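Local coordinates for protein cellulase (Bacillus sp. BG-CS10, PDB 5E09) that probably cleaves internal beta-1,4-glucosidic bonds of cellulose, as a halophilic glycoside hydrolase family 5 enzyme that also carries a family 46 carbohydrate-binding module, at residues A[283-288]-A[345-350]; A[341-346]-A[423-428]; A[354-359]-A[398-403]; A[361-366]-A[391-396]; A[371-376]-A[415-420]. One frame throughout, in Å; residues are numbered along the deposited sequence.

How the interactions relate
Along the chain, the start of helix 286-302 in the catalytic barrel meets the beginning of the X2 module, and this pairing, interaction 1, closes a loop of 56 residues. Interaction 2 begins where interaction 1 ends, sharing Ser345 and Asn346, and closes a loop that encloses the other three. Within it, interaction 4 is nested inside interaction 3, while interaction 5 crosses both, its segments alternating with theirs. Interactions 1, 2 and 5 reach the mixed sheet, and interactions 2 and 4 the antiparallel sheet with strands 342-343 and 359-364. Met395 packs on Leu373 and Ile415, joining interactions 4 and 5, and interaction 3 sets helix 397-403 beside them.

Interaction 1 of 5, residues A[283-288]-A[345-350]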
# COMPACT_ATOMS: atom_id res chain seq x y z
N VAL A 283 0.90 8.44 -7.05
CA VAL A 283 1.37 7.57 -8.12
C VAL A 283 0.23 6.71 -8.70
O VAL A 283 0.26 6.30 -9.86
CB VAL A 283 2.53 6.69 -7.59
CG1 VAL A 283 2.86 5.55 -8.53
CG2 VAL A 283 3.76 7.55 -7.33
N ILE A 284 -0.79 6.48 -7.88
CA ILE A 284 -1.96 5.73 -8.30
C ILE A 284 -3.13 6.69 -8.42
O ILE A 284 -3.46 7.38 -7.46
CB ILE A 284 -2.31 4.59 -7.30
CG1 ILE A 284 -1.05 3.82 -6.91
CG2 ILE A 284 -3.39 3.66 -7.87
CD1 ILE A 284 -0.32 3.21 -8.08
N GLN A 285 -3.76 6.75 -9.60
CA GLN A 285 -4.89 7.64 -9.80
C GLN A 285 -5.99 7.31 -8.78
O GLN A 285 -6.27 6.14 -8.52
CB GLN A 285 -5.42 7.54 -11.23
CG GLN A 285 -6.22 8.75 -11.71
CD GLN A 285 -7.69 8.68 -11.33
OE1 GLN A 285 -8.25 7.60 -11.10
NE2 GLN A 285 -8.33 9.85 -11.25
N GLN A 286 -6.60 8.36 -8.22
CA GLN A 286 -7.47 8.23 -7.05
C GLN A 286 -8.60 7.20 -7.18
O GLN A 286 -8.77 6.33 -6.31
CB GLN A 286 -8.06 9.60 -6.70
CG GLN A 286 -8.82 9.65 -5.38
CD GLN A 286 -7.93 9.50 -4.15
OE1 GLN A 286 -6.72 9.23 -4.25
NE2 GLN A 286 -8.53 9.67 -2.97
N GLY A 287 -9.36 7.28 -8.26
CA GLY A 287 -10.47 6.36 -8.47
C GLY A 287 -10.02 4.92 -8.57
O GLY A 287 -10.65 4.00 -8.03
N GLU A 288 -8.90 4.71 -9.25
CA GLU A 288 -8.34 3.38 -9.43
C GLU A 288 -7.82 2.83 -8.10
O GLU A 288 -7.99 1.64 -7.80
CB GLU A 288 -7.23 3.42 -10.49
CG GLU A 288 -7.71 3.93 -11.85
CD GLU A 288 -8.87 3.13 -12.41
OE1 GLU A 288 -8.76 1.89 -12.52
OE2 GLU A 288 -9.91 3.73 -12.75
N SER A 345 -14.62 5.63 -13.59
CA SER A 345 -13.69 6.72 -13.33
C SER A 345 -14.26 7.62 -12.23
O SER A 345 -15.48 7.66 -12.02
CB SER A 345 -13.45 7.53 -14.61
OG SER A 345 -12.85 8.78 -14.32
N ASN A 346 -13.39 8.32 -11.51
CA ASN A 346 -13.86 9.28 -10.52
C ASN A 346 -13.81 10.68 -11.12
O ASN A 346 -13.98 11.68 -10.42
CB ASN A 346 -13.02 9.22 -9.24
CG ASN A 346 -11.66 9.88 -9.39
OD1 ASN A 346 -10.97 9.67 -10.39
ND2 ASN A 346 -11.28 10.67 -8.41
N LEU A 347 -13.58 10.74 -12.43
CA LEU A 347 -13.47 12.00 -13.14
C LEU A 347 -14.55 12.14 -14.21
O LEU A 347 -14.92 11.16 -14.87
CB LEU A 347 -12.10 12.13 -13.80
CG LEU A 347 -10.86 11.95 -12.93
CD1 LEU A 347 -9.60 12.13 -13.77
CD2 LEU A 347 -10.86 12.93 -11.75
N ILE A 348 -15.06 13.36 -14.38
CA ILE A 348 -15.92 13.72 -15.49
C ILE A 348 -15.29 14.87 -16.25
O ILE A 348 -15.17 15.98 -15.73
CB ILE A 348 -17.31 14.15 -15.02
CG1 ILE A 348 -18.00 13.01 -14.26
CG2 ILE A 348 -18.16 14.61 -16.19
CD1 ILE A 348 -19.29 13.44 -13.61
N HIS A 349 -14.87 14.61 -17.49
CA HIS A 349 -14.21 15.63 -18.28
C HIS A 349 -15.16 16.36 -19.22
O HIS A 349 -15.95 15.74 -19.94
CB HIS A 349 -13.06 15.03 -19.10
CG HIS A 349 -12.01 14.38 -18.26
ND1 HIS A 349 -12.05 13.05 -17.92
CD2 HIS A 349 -10.89 14.89 -17.68
CE1 HIS A 349 -11.00 12.76 -17.18
NE2 HIS A 349 -10.28 13.85 -17.01
N VAL A 350 -15.07 17.68 -19.21
CA VAL A 350 -15.80 18.51 -20.15
C VAL A 350 -14.82 19.45 -20.83
O VAL A 350 -14.09 20.19 -20.18
CB VAL A 350 -16.91 19.31 -19.45
CG1 VAL A 350 -17.48 20.37 -20.37
CG2 VAL A 350 -18.01 18.37 -18.94
O HOH W 1 -10.73 6.48 -12.32
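Gln285 and Asn346 meet amide to amide from opposite directions, joining the N-cap of a helix in the TIM-barrel catalytic domain to the start of the X2 module, whose family belongs to the immunoglobulin-like E-set clan. Gln285 stands just before helix 286-302. Its NE2 donates to Asn346 OD1 over 2.8 Å in a nearly straight bond, 171° at the hydrogen. The donor approaches in the carbonyl plane of Asn346, on a lone pair, and the acceptor lies almost exactly in the amide plane of Gln285, yet the two amide planes are turned 60° apart. The glutamine chain reaches across because CG is anti to the backbone N (chi1 -158°) and the chain then bends at chi2. The other end of the same amide caps the helix: OE1 accepts weakly from Gly287 N and Glu288 N. One group thus serves both the helix end and the neighbouring module, which fixes the way its amide is turned. Leu347 comes from the opposite direction, its CD1 3.6 Å from Gln285 NE2. Gln286 crosses Asn346 at about a right angle, its CB 3.8 Å from Asn346 ND2; the polar end of Gln286 turns to Lys289, Asp325 and Glu327. A water donates to Gln285 OE1 and Glu288 OE2, and accepts a weak bond from Asn346 N at 3.3 Å.

Interaction 2 of 5, residues A[341-346]-A[423-428]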
# COMPACT_ATOMS: atom_id res chain seq x y z
N ALA A 341 -20.37 0.74 -4.19
CA ALA A 341 -20.45 0.95 -5.62
C ALA A 341 -19.28 1.82 -6.06
O ALA A 341 -18.79 2.65 -5.29
CB ALA A 341 -21.78 1.59 -6.00
N THR A 342 -18.82 1.60 -7.28
CA THR A 342 -17.77 2.43 -7.84
C THR A 342 -18.23 2.85 -9.23
O THR A 342 -19.38 2.61 -9.61
CB THR A 342 -16.42 1.69 -7.90
OG1 THR A 342 -16.52 0.55 -8.76
CG2 THR A 342 -15.99 1.22 -6.52
N ALA A 343 -17.34 3.48 -9.99
CA ALA A 343 -17.62 3.81 -11.38
C ALA A 343 -16.34 3.63 -12.20
O ALA A 343 -15.26 3.47 -11.64
CB ALA A 343 -18.16 5.22 -11.50
N GLU A 344 -16.48 3.67 -13.53
CA GLU A 344 -15.34 3.47 -14.42
C GLU A 344 -14.25 4.51 -14.20
O GLU A 344 -13.09 4.30 -14.57
CB GLU A 344 -15.80 3.50 -15.88
CG GLU A 344 -16.48 4.81 -16.28
CD GLU A 344 -16.96 4.80 -17.72
OE1 GLU A 344 -16.47 3.97 -18.51
OE2 GLU A 344 -17.85 5.63 -18.05
N SER A 345 -14.62 5.63 -13.59
CA SER A 345 -13.69 6.72 -13.33
C SER A 345 -14.26 7.62 -12.23
O SER A 345 -15.48 7.66 -12.02
CB SER A 345 -13.45 7.53 -14.61
OG SER A 345 -12.85 8.78 -14.32
N ASN A 346 -13.39 8.32 -11.51
CA ASN A 346 -13.86 9.28 -10.52
C ASN A 346 -13.81 10.68 -11.12
O ASN A 346 -13.98 11.68 -10.42
CB ASN A 346 -13.02 9.22 -9.24
CG ASN A 346 -11.66 9.88 -9.39
OD1 ASN A 346 -10.97 9.67 -10.39
ND2 ASN A 346 -11.28 10.67 -8.41
N ALA A 423 -19.87 3.33 0.71
CA ALA A 423 -19.39 4.71 0.70
C ALA A 423 -19.95 5.47 -0.49
O ALA A 423 -20.32 4.88 -1.51
CB ALA A 423 -17.86 4.74 0.67
N ASP A 424 -20.01 6.79 -0.35
CA ASP A 424 -20.37 7.65 -1.46
C ASP A 424 -19.24 7.71 -2.46
O ASP A 424 -18.07 7.63 -2.09
CB ASP A 424 -20.70 9.06 -0.96
CG ASP A 424 -22.01 9.11 -0.19
OD1 ASP A 424 -22.83 8.19 -0.36
OD2 ASP A 424 -22.20 10.07 0.59
N TRP A 425 -19.58 7.84 -3.74
CA TRP A 425 -18.56 7.95 -4.78
C TRP A 425 -18.49 9.40 -5.24
O TRP A 425 -19.51 10.01 -5.52
CB TRP A 425 -18.86 7.01 -5.95
CG TRP A 425 -17.80 7.01 -7.01
CD1 TRP A 425 -17.80 7.74 -8.17
CD2 TRP A 425 -16.59 6.24 -7.02
NE1 TRP A 425 -16.66 7.47 -8.90
CE2 TRP A 425 -15.90 6.55 -8.21
CE3 TRP A 425 -16.02 5.31 -6.14
CZ2 TRP A 425 -14.67 5.98 -8.55
CZ3 TRP A 425 -14.79 4.74 -6.47
CH2 TRP A 425 -14.13 5.08 -7.66
N HIS A 426 -17.28 9.95 -5.32
CA HIS A 426 -17.14 11.37 -5.65
C HIS A 426 -16.57 11.61 -7.03
O HIS A 426 -15.39 11.38 -7.28
CB HIS A 426 -16.26 12.06 -4.60
CG HIS A 426 -16.79 11.94 -3.21
ND1 HIS A 426 -16.58 10.83 -2.44
CD2 HIS A 426 -17.54 12.79 -2.47
CE1 HIS A 426 -17.17 10.99 -1.27
NE2 HIS A 426 -17.76 12.17 -1.26
N PHE A 427 -17.41 12.08 -7.93
CA PHE A 427 -16.96 12.52 -9.25
C PHE A 427 -16.37 13.91 -9.20
O PHE A 427 -17.00 14.85 -8.71
CB PHE A 427 -18.11 12.50 -10.26
CG PHE A 427 -18.67 11.13 -10.51
CD1 PHE A 427 -17.95 10.19 -11.23
CD2 PHE A 427 -19.92 10.79 -10.03
CE1 PHE A 427 -18.47 8.93 -11.47
CE2 PHE A 427 -20.45 9.53 -10.26
CZ PHE A 427 -19.72 8.60 -10.98
N GLN A 428 -15.15 14.05 -9.70
CA GLN A 428 -14.55 15.36 -9.91
C GLN A 428 -14.94 15.86 -11.30
O GLN A 428 -14.62 15.22 -12.31
CB GLN A 428 -13.02 15.29 -9.77
CG GLN A 428 -12.53 14.49 -8.57
CD GLN A 428 -12.75 15.19 -7.24
OE1 GLN A 428 -12.40 16.36 -7.08
NE2 GLN A 428 -13.33 14.48 -6.28
O HOH W 2 -17.84 4.30 -3.25
O HOH W 3 -21.31 2.51 -2.36
O HOH W 4 -13.07 11.61 -6.30
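The segments 341-346 and 423-428 draw together along their length, from 6.4 Å between the CA atoms of Thr342 and Trp425 to 4.7 Å between those of Asn346 and Phe427. At the close end Gln428 N donates to Asn346 O over 2.7 Å, and Phe427 CA adds a CA-H...O contact to the same oxygen. Where they part, two waters bridge Ala341 to Ala423 O. Trp425 has CG anti to the backbone N (chi1 -176°), which carries its indole into the space between, with Thr342 CA over one face, 4.1 Å from the centroid of the six-membered ring in a CH-pi contact. Strands 342-343 and 425-432 belong to the two different sheets of the X2 module, and Trp425 spans from one to the other. At the ring's edge NE1 donates a weak hydrogen bond to Ser345 O. A leucine in place of Trp425 would probably leave Ser345 O without that donor and open a gap beneath Thr342. Phe427 brings its edge to Ala343, Phe427 CE1 lying 3.7 Å from Ala343 CB. A further water joins Asn346 ND2, His426 O and Gln428 NE2.

Interaction 3 of 5, residues A[354-359]-A[398-403]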
# COMPACT_ATOMS: atom_id res chain seq x y z
N GLU A 354 -16.36 23.89 -25.88
CA GLU A 354 -16.98 22.86 -26.69
C GLU A 354 -18.38 22.69 -26.13
O GLU A 354 -18.54 22.54 -24.92
CB GLU A 354 -16.19 21.55 -26.64
CG GLU A 354 -16.84 20.37 -27.34
CD GLU A 354 -15.93 19.14 -27.41
OE1 GLU A 354 -14.81 19.26 -27.95
OE2 GLU A 354 -16.34 18.06 -26.92
N PRO A 355 -19.41 22.78 -26.99
CA PRO A 355 -20.81 22.73 -26.57
C PRO A 355 -21.08 21.61 -25.57
O PRO A 355 -20.86 20.44 -25.86
CB PRO A 355 -21.55 22.48 -27.89
CG PRO A 355 -20.70 23.19 -28.89
CD PRO A 355 -19.28 22.98 -28.45
N ILE A 356 -21.53 22.00 -24.38
CA ILE A 356 -21.73 21.06 -23.30
C ILE A 356 -22.91 20.15 -23.58
O ILE A 356 -24.03 20.61 -23.82
CB ILE A 356 -21.92 21.79 -21.96
CG1 ILE A 356 -20.61 22.46 -21.54
CG2 ILE A 356 -22.40 20.82 -20.87
CD1 ILE A 356 -20.72 23.34 -20.32
N ARG A 357 -22.65 18.85 -23.57
CA ARG A 357 -23.68 17.87 -23.90
C ARG A 357 -23.87 16.88 -22.76
O ARG A 357 -23.05 16.81 -21.85
CB ARG A 357 -23.30 17.15 -25.20
CG ARG A 357 -21.96 16.43 -25.12
CD ARG A 357 -21.57 15.79 -26.45
NE ARG A 357 -20.32 15.06 -26.30
CZ ARG A 357 -20.24 13.81 -25.83
NH1 ARG A 357 -21.34 13.16 -25.47
NH2 ARG A 357 -19.06 13.21 -25.71
N ASP A 358 -24.98 16.14 -22.81
CA ASP A 358 -25.25 15.06 -21.87
C ASP A 358 -24.04 14.13 -21.82
O ASP A 358 -23.37 13.93 -22.83
CB ASP A 358 -26.50 14.26 -22.28
CG ASP A 358 -27.81 14.99 -21.97
OD1 ASP A 358 -27.80 16.02 -21.26
OD2 ASP A 358 -28.87 14.51 -22.43
N GLN A 359 -23.74 13.56 -20.65
CA GLN A 359 -22.59 12.67 -20.53
C GLN A 359 -22.92 11.41 -19.76
O GLN A 359 -23.47 11.46 -18.67
CB GLN A 359 -21.42 13.39 -19.85
CG GLN A 359 -20.89 14.60 -20.62
CD GLN A 359 -19.40 14.54 -20.85
OE1 GLN A 359 -18.68 13.82 -20.16
NE2 GLN A 359 -18.93 15.29 -21.84
N ASP A 398 -27.59 20.65 -18.91
CA ASP A 398 -27.92 21.87 -18.18
C ASP A 398 -27.32 21.86 -16.77
O ASP A 398 -26.88 22.90 -16.28
CB ASP A 398 -29.43 22.06 -18.11
CG ASP A 398 -30.05 22.26 -19.47
OD1 ASP A 398 -29.37 22.83 -20.35
OD2 ASP A 398 -31.22 21.85 -19.66
N ALA A 399 -27.30 20.70 -16.13
CA ALA A 399 -26.67 20.58 -14.82
C ALA A 399 -25.16 20.84 -14.92
O ALA A 399 -24.59 21.60 -14.13
CB ALA A 399 -26.93 19.20 -14.23
N LEU A 400 -24.52 20.21 -15.90
CA LEU A 400 -23.10 20.42 -16.14
C LEU A 400 -22.83 21.90 -16.42
O LEU A 400 -21.92 22.48 -15.85
CB LEU A 400 -22.61 19.55 -17.30
CG LEU A 400 -22.72 18.05 -17.03
CD1 LEU A 400 -22.47 17.24 -18.30
CD2 LEU A 400 -21.75 17.63 -15.94
N THR A 401 -23.65 22.51 -17.27
CA THR A 401 -23.52 23.93 -17.57
C THR A 401 -23.59 24.77 -16.29
O THR A 401 -22.73 25.61 -16.04
CB THR A 401 -24.60 24.40 -18.55
OG1 THR A 401 -24.41 23.76 -19.81
CG2 THR A 401 -24.53 25.92 -18.75
N ALA A 402 -24.62 24.52 -15.49
CA ALA A 402 -24.83 25.29 -14.27
C ALA A 402 -23.66 25.14 -13.29
O ALA A 402 -23.28 26.10 -12.62
CB ALA A 402 -26.14 24.86 -13.60
N LEU A 403 -23.10 23.93 -13.22
CA LEU A 403 -22.04 23.63 -12.26
C LEU A 403 -20.66 24.15 -12.68
O LEU A 403 -19.72 24.17 -11.89
CB LEU A 403 -21.95 22.13 -12.03
CG LEU A 403 -23.10 21.51 -11.24
CD1 LEU A 403 -23.11 20.00 -11.42
CD2 LEU A 403 -22.98 21.88 -9.78
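Ile356 reaches from the loop 354-359 onto the helix 398-403, and its side chain can be followed outward atom by atom. CB already lies 3.8 Å from Thr401 OG1. There the chain forks. CG2, set anti to the backbone N (chi1 -68° for the other branch), drops between two helix residues, 3.8 Å from Leu400 CB and 3.7 Å from Thr401 OG1. CG1 leads instead to CD1, which crosses Thr401 obliquely, 3.7 Å from its OG1 and 4.0 Å from its CA. Both branches of the isoleucine thus touch the threonine hydroxyl, while its hydrogen bond runs back to the helix backbone at Ala397 O. Leu400 extends the contact along the loop: its CD1 rests 3.6 Å from Arg357 O and 3.9 Å from Gln359 CG, the glutamine and leucine chains crossing at about a right angle. No hydrogen bond joins the two segments; polar ties run from Asp358 to residues just ahead of the helix segment, accepting from Ala397 N and forming a salt bridge with Lys396. Leu400 also touches Met395 and Leu429, so its inner side belongs to the packing of the strands. The arrangement is a short surface helix, joining strands 392-395 and 410-419 of the X2 module, with a loop laid over its flank.

Interaction 4 of 5, residues A[361-366]-A[391-396]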
# COMPACT_ATOMS: atom_id res chain seq x y z
N ILE A 361 -21.92 7.73 -17.84
CA ILE A 361 -20.93 7.28 -16.87
C ILE A 361 -21.28 5.87 -16.40
O ILE A 361 -22.36 5.65 -15.85
CB ILE A 361 -20.87 8.20 -15.62
CG1 ILE A 361 -20.56 9.64 -16.01
CG2 ILE A 361 -19.83 7.68 -14.64
CD1 ILE A 361 -21.04 10.64 -14.98
N GLN A 362 -20.36 4.94 -16.59
CA GLN A 362 -20.62 3.55 -16.22
C GLN A 362 -20.39 3.36 -14.72
O GLN A 362 -19.29 3.56 -14.21
CB GLN A 362 -19.74 2.61 -17.04
CG GLN A 362 -19.90 1.13 -16.70
CD GLN A 362 -21.27 0.60 -17.08
OE1 GLN A 362 -21.97 0.02 -16.25
NE2 GLN A 362 -21.66 0.78 -18.35
N LEU A 363 -21.45 2.98 -14.02
CA LEU A 363 -21.38 2.66 -12.60
C LEU A 363 -21.08 1.18 -12.42
O LEU A 363 -21.46 0.36 -13.25
CB LEU A 363 -22.69 3.03 -11.91
CG LEU A 363 -22.80 4.34 -11.12
CD1 LEU A 363 -22.07 5.49 -11.81
CD2 LEU A 363 -24.27 4.67 -10.89
N HIS A 364 -20.38 0.84 -11.34
CA HIS A 364 -20.23 -0.54 -10.91
C HIS A 364 -20.93 -0.67 -9.57
O HIS A 364 -20.34 -0.36 -8.54
CB HIS A 364 -18.76 -0.96 -10.77
CG HIS A 364 -17.92 -0.63 -11.96
ND1 HIS A 364 -18.28 -0.96 -13.25
CD2 HIS A 364 -16.71 -0.02 -12.05
CE1 HIS A 364 -17.34 -0.55 -14.08
NE2 HIS A 364 -16.38 0.02 -13.38
N LEU A 365 -22.18 -1.11 -9.60
CA LEU A 365 -23.03 -1.04 -8.42
C LEU A 365 -22.61 -2.03 -7.33
O LEU A 365 -22.83 -1.77 -6.14
CB LEU A 365 -24.49 -1.27 -8.82
CG LEU A 365 -25.08 -0.14 -9.66
CD1 LEU A 365 -26.48 -0.48 -10.12
CD2 LEU A 365 -25.07 1.18 -8.88
N HIS A 366 -22.01 -3.14 -7.73
CA HIS A 366 -21.56 -4.17 -6.79
C HIS A 366 -22.67 -4.60 -5.83
O HIS A 366 -22.44 -4.76 -4.63
CB HIS A 366 -20.34 -3.68 -5.99
CG HIS A 366 -19.13 -3.40 -6.83
ND1 HIS A 366 -18.23 -2.40 -6.53
CD2 HIS A 366 -18.67 -4.00 -7.96
CE1 HIS A 366 -17.26 -2.39 -7.43
NE2 HIS A 366 -17.51 -3.35 -8.31
N ASP A 391 -27.44 0.89 -14.89
CA ASP A 391 -26.28 1.16 -14.06
C ASP A 391 -25.51 2.28 -14.74
O ASP A 391 -24.40 2.62 -14.35
CB ASP A 391 -25.40 -0.08 -13.94
CG ASP A 391 -24.89 -0.57 -15.28
OD1 ASP A 391 -25.21 0.06 -16.30
OD2 ASP A 391 -24.16 -1.59 -15.30
N VAL A 392 -26.12 2.83 -15.78
CA VAL A 392 -25.48 3.88 -16.55
C VAL A 392 -26.07 5.20 -16.08
O VAL A 392 -27.27 5.45 -16.21
CB VAL A 392 -25.74 3.71 -18.06
CG1 VAL A 392 -25.11 4.86 -18.84
CG2 VAL A 392 -25.20 2.38 -18.55
N LEU A 393 -25.21 6.06 -15.54
CA LEU A 393 -25.60 7.37 -15.05
C LEU A 393 -25.41 8.46 -16.10
O LEU A 393 -24.34 8.61 -16.66
CB LEU A 393 -24.78 7.72 -13.80
CG LEU A 393 -24.94 9.13 -13.23
CD1 LEU A 393 -26.35 9.31 -12.67
CD2 LEU A 393 -23.89 9.41 -12.17
N THR A 394 -26.45 9.24 -16.37
CA THR A 394 -26.30 10.36 -17.28
C THR A 394 -26.38 11.70 -16.55
O THR A 394 -27.37 11.98 -15.85
CB THR A 394 -27.37 10.33 -18.39
OG1 THR A 394 -27.28 9.10 -19.11
CG2 THR A 394 -27.17 11.50 -19.35
N MSE A 395 -25.33 12.51 -16.70
CA MSE A 395 -25.37 13.92 -16.29
C MSE A 395 -25.95 14.75 -17.42
O MSE A 395 -25.45 14.72 -18.55
CB MSE A 395 -23.98 14.45 -15.92
CG MSE A 395 -23.34 13.76 -14.74
SE MSE A 395 -24.48 13.73 -13.16
CE MSE A 395 -24.88 15.64 -13.06
N LYS A 396 -27.02 15.49 -17.12
CA LYS A 396 -27.68 16.30 -18.12
C LYS A 396 -26.87 17.56 -18.41
O LYS A 396 -26.21 18.11 -17.52
CB LYS A 396 -29.10 16.67 -17.67
CG LYS A 396 -29.96 15.48 -17.27
CD LYS A 396 -30.27 14.58 -18.45
CE LYS A 396 -31.00 15.34 -19.55
NZ LYS A 396 -31.44 14.47 -20.68
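Strands 361-364 and 392-395 run antiparallel, their directions 141° apart, with Ile361 and Leu393 as a hydrogen-bonded pair and Gln362 and Val392 as a non-hydrogen-bonded one. Leu393 N donates to Ile361 O at 2.9 Å and Ile361 N returns a weak bond to Leu393 O, while Leu363 N donates to Asp391 O at 3.0 Å. On the Ile361 face the side chains interlock. Ile361 and Leu393 lie side by side, pointing the same way, and the CD1 tip of Ile361 settles between Leu393 CD2 and the CG of selenomethionine Met395, 3.9 Å from the latter. Leu363 CD1 leans on Leu393 CB, 4.0 Å away. This is the inner face of the antiparallel sheet of the X2 module, where Phe427 of the mixed sheet packs against Ile361, Leu363 and Leu393. Nearer the strand end, Leu365 CD1 sits against Asp391 CB. On the other face the Gln362 chain, bent at chi2 (67°), folds over Asp391, the amide plane turned 79° from the carboxylate. An alanine here would probably leave the Asp391 carboxylate without the neighbouring amide and open a gap beside Val392.

Interaction 5 of 5, residues A[371-376]-A[415-420]; sequences TGLQVD and ITAQFN
A classic beta bulge opens this antiparallel pairing, Thr371 and Gly372 both standing opposite Gln418. Thr371 N donates to Gln418 O over 2.8 Å in an almost straight bond (177°), and its hydroxyl adds a weak one to the same oxygen; Gln418 N returns to Gly372 O. Beyond the bulge the pairing is regular, with Gln374 and Thr416 exchanging two bonds, each of 2.9 Å. These are strands 370-375 and 410-419 of the mixed sheet in the X2 module, one of its two facing sheets. On the side turned to the other sheet, Leu373 spreads its methyls over the opposite strand: CD2 meets Ala417 CB at 3.7 Å, and CD1 crosses to Ile415 CG2. Met395 packs against both Leu373 and Ile415 from across the interior. The opposite face carries two glutamines with extended chains. Gln418 NE2 lies 3.2 Å from Gln374 CD, the amide planes 38° apart, and makes no hydrogen bond to Gln374 OE1; Gln374 NE2 bonds instead to Ser379 OG. At the bulge itself, Thr371 CG2 rests 4.0 Å from Asn420 CB.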
# COMPACT_ATOMS: atom_id res chain seq x y z
N THR A 371 -29.18 5.98 -4.92
CA THR A 371 -30.35 6.61 -4.29
C THR A 371 -30.42 8.12 -4.50
O THR A 371 -31.46 8.73 -4.27
CB THR A 371 -30.39 6.32 -2.79
OG1 THR A 371 -29.21 6.85 -2.17
CG2 THR A 371 -30.48 4.83 -2.53
N GLY A 372 -29.32 8.73 -4.93
CA GLY A 372 -29.31 10.16 -5.22
C GLY A 372 -27.95 10.72 -5.61
O GLY A 372 -26.93 10.04 -5.52
N LEU A 373 -27.95 11.97 -6.08
CA LEU A 373 -26.73 12.74 -6.30
C LEU A 373 -26.79 14.02 -5.49
O LEU A 373 -27.88 14.56 -5.24
CB LEU A 373 -26.54 13.09 -7.78
CG LEU A 373 -26.40 11.97 -8.80
CD1 LEU A 373 -26.03 12.54 -10.17
CD2 LEU A 373 -25.38 10.94 -8.34
N GLN A 374 -25.63 14.53 -5.08
CA GLN A 374 -25.56 15.78 -4.34
C GLN A 374 -24.39 16.64 -4.79
O GLN A 374 -23.37 16.13 -5.23
CB GLN A 374 -25.44 15.51 -2.84
CG GLN A 374 -26.68 14.90 -2.21
CD GLN A 374 -26.80 15.23 -0.73
OE1 GLN A 374 -25.82 15.56 -0.06
NE2 GLN A 374 -28.03 15.17 -0.21
N VAL A 375 -24.57 17.95 -4.71
CA VAL A 375 -23.47 18.89 -4.87
C VAL A 375 -23.53 19.85 -3.68
O VAL A 375 -24.57 20.46 -3.43
CB VAL A 375 -23.53 19.67 -6.19
CG1 VAL A 375 -22.47 20.77 -6.21
CG2 VAL A 375 -23.38 18.74 -7.38
N ASP A 376 -22.42 19.97 -2.95
CA ASP A 376 -22.36 20.80 -1.76
C ASP A 376 -23.46 20.44 -0.76
O ASP A 376 -24.05 21.32 -0.14
CB ASP A 376 -22.47 22.29 -2.13
CG ASP A 376 -21.39 22.74 -3.10
OD1 ASP A 376 -20.22 22.34 -2.93
OD2 ASP A 376 -21.73 23.49 -4.04
N ILE A 415 -19.51 16.04 -7.76
CA ILE A 415 -20.81 15.39 -7.74
C ILE A 415 -20.74 14.10 -6.94
O ILE A 415 -20.03 13.17 -7.31
CB ILE A 415 -21.32 15.08 -9.16
CG1 ILE A 415 -21.29 16.34 -10.03
CG2 ILE A 415 -22.72 14.48 -9.11
CD1 ILE A 415 -21.60 16.09 -11.49
N THR A 416 -21.49 14.06 -5.84
CA THR A 416 -21.47 12.94 -4.92
C THR A 416 -22.61 11.96 -5.19
O THR A 416 -23.78 12.30 -5.06
CB THR A 416 -21.58 13.43 -3.46
OG1 THR A 416 -20.54 14.38 -3.19
CG2 THR A 416 -21.49 12.26 -2.48
N ALA A 417 -22.26 10.74 -5.58
CA ALA A 417 -23.23 9.68 -5.77
C ALA A 417 -23.45 8.93 -4.47
O ALA A 417 -22.49 8.49 -3.81
CB ALA A 417 -22.79 8.72 -6.87
N GLN A 418 -24.72 8.79 -4.11
CA GLN A 418 -25.14 8.16 -2.87
C GLN A 418 -25.84 6.84 -3.17
O GLN A 418 -26.55 6.71 -4.16
CB GLN A 418 -26.08 9.08 -2.10
CG GLN A 418 -25.55 10.49 -1.92
CD GLN A 418 -26.59 11.44 -1.35
OE1 GLN A 418 -27.70 11.55 -1.87
NE2 GLN A 418 -26.23 12.12 -0.27
N PHE A 419 -25.63 5.87 -2.29
CA PHE A 419 -26.11 4.52 -2.53
C PHE A 419 -26.81 3.98 -1.29
O PHE A 419 -26.60 4.48 -0.18
CB PHE A 419 -24.95 3.61 -2.94
CG PHE A 419 -24.25 4.05 -4.20
CD1 PHE A 419 -23.19 4.93 -4.15
CD2 PHE A 419 -24.69 3.62 -5.44
CE1 PHE A 419 -22.56 5.36 -5.31
CE2 PHE A 419 -24.08 4.04 -6.61
CZ PHE A 419 -23.01 4.91 -6.54
N ASN A 420 -27.64 2.96 -1.48
CA ASN A 420 -28.38 2.39 -0.36
C ASN A 420 -27.44 1.77 0.66
O ASN A 420 -27.77 1.69 1.85
CB ASN A 420 -29.41 1.36 -0.84
CG ASN A 420 -28.80 0.24 -1.66
OD1 ASN A 420 -27.67 0.35 -2.14
ND2 ASN A 420 -29.56 -0.84 -1.85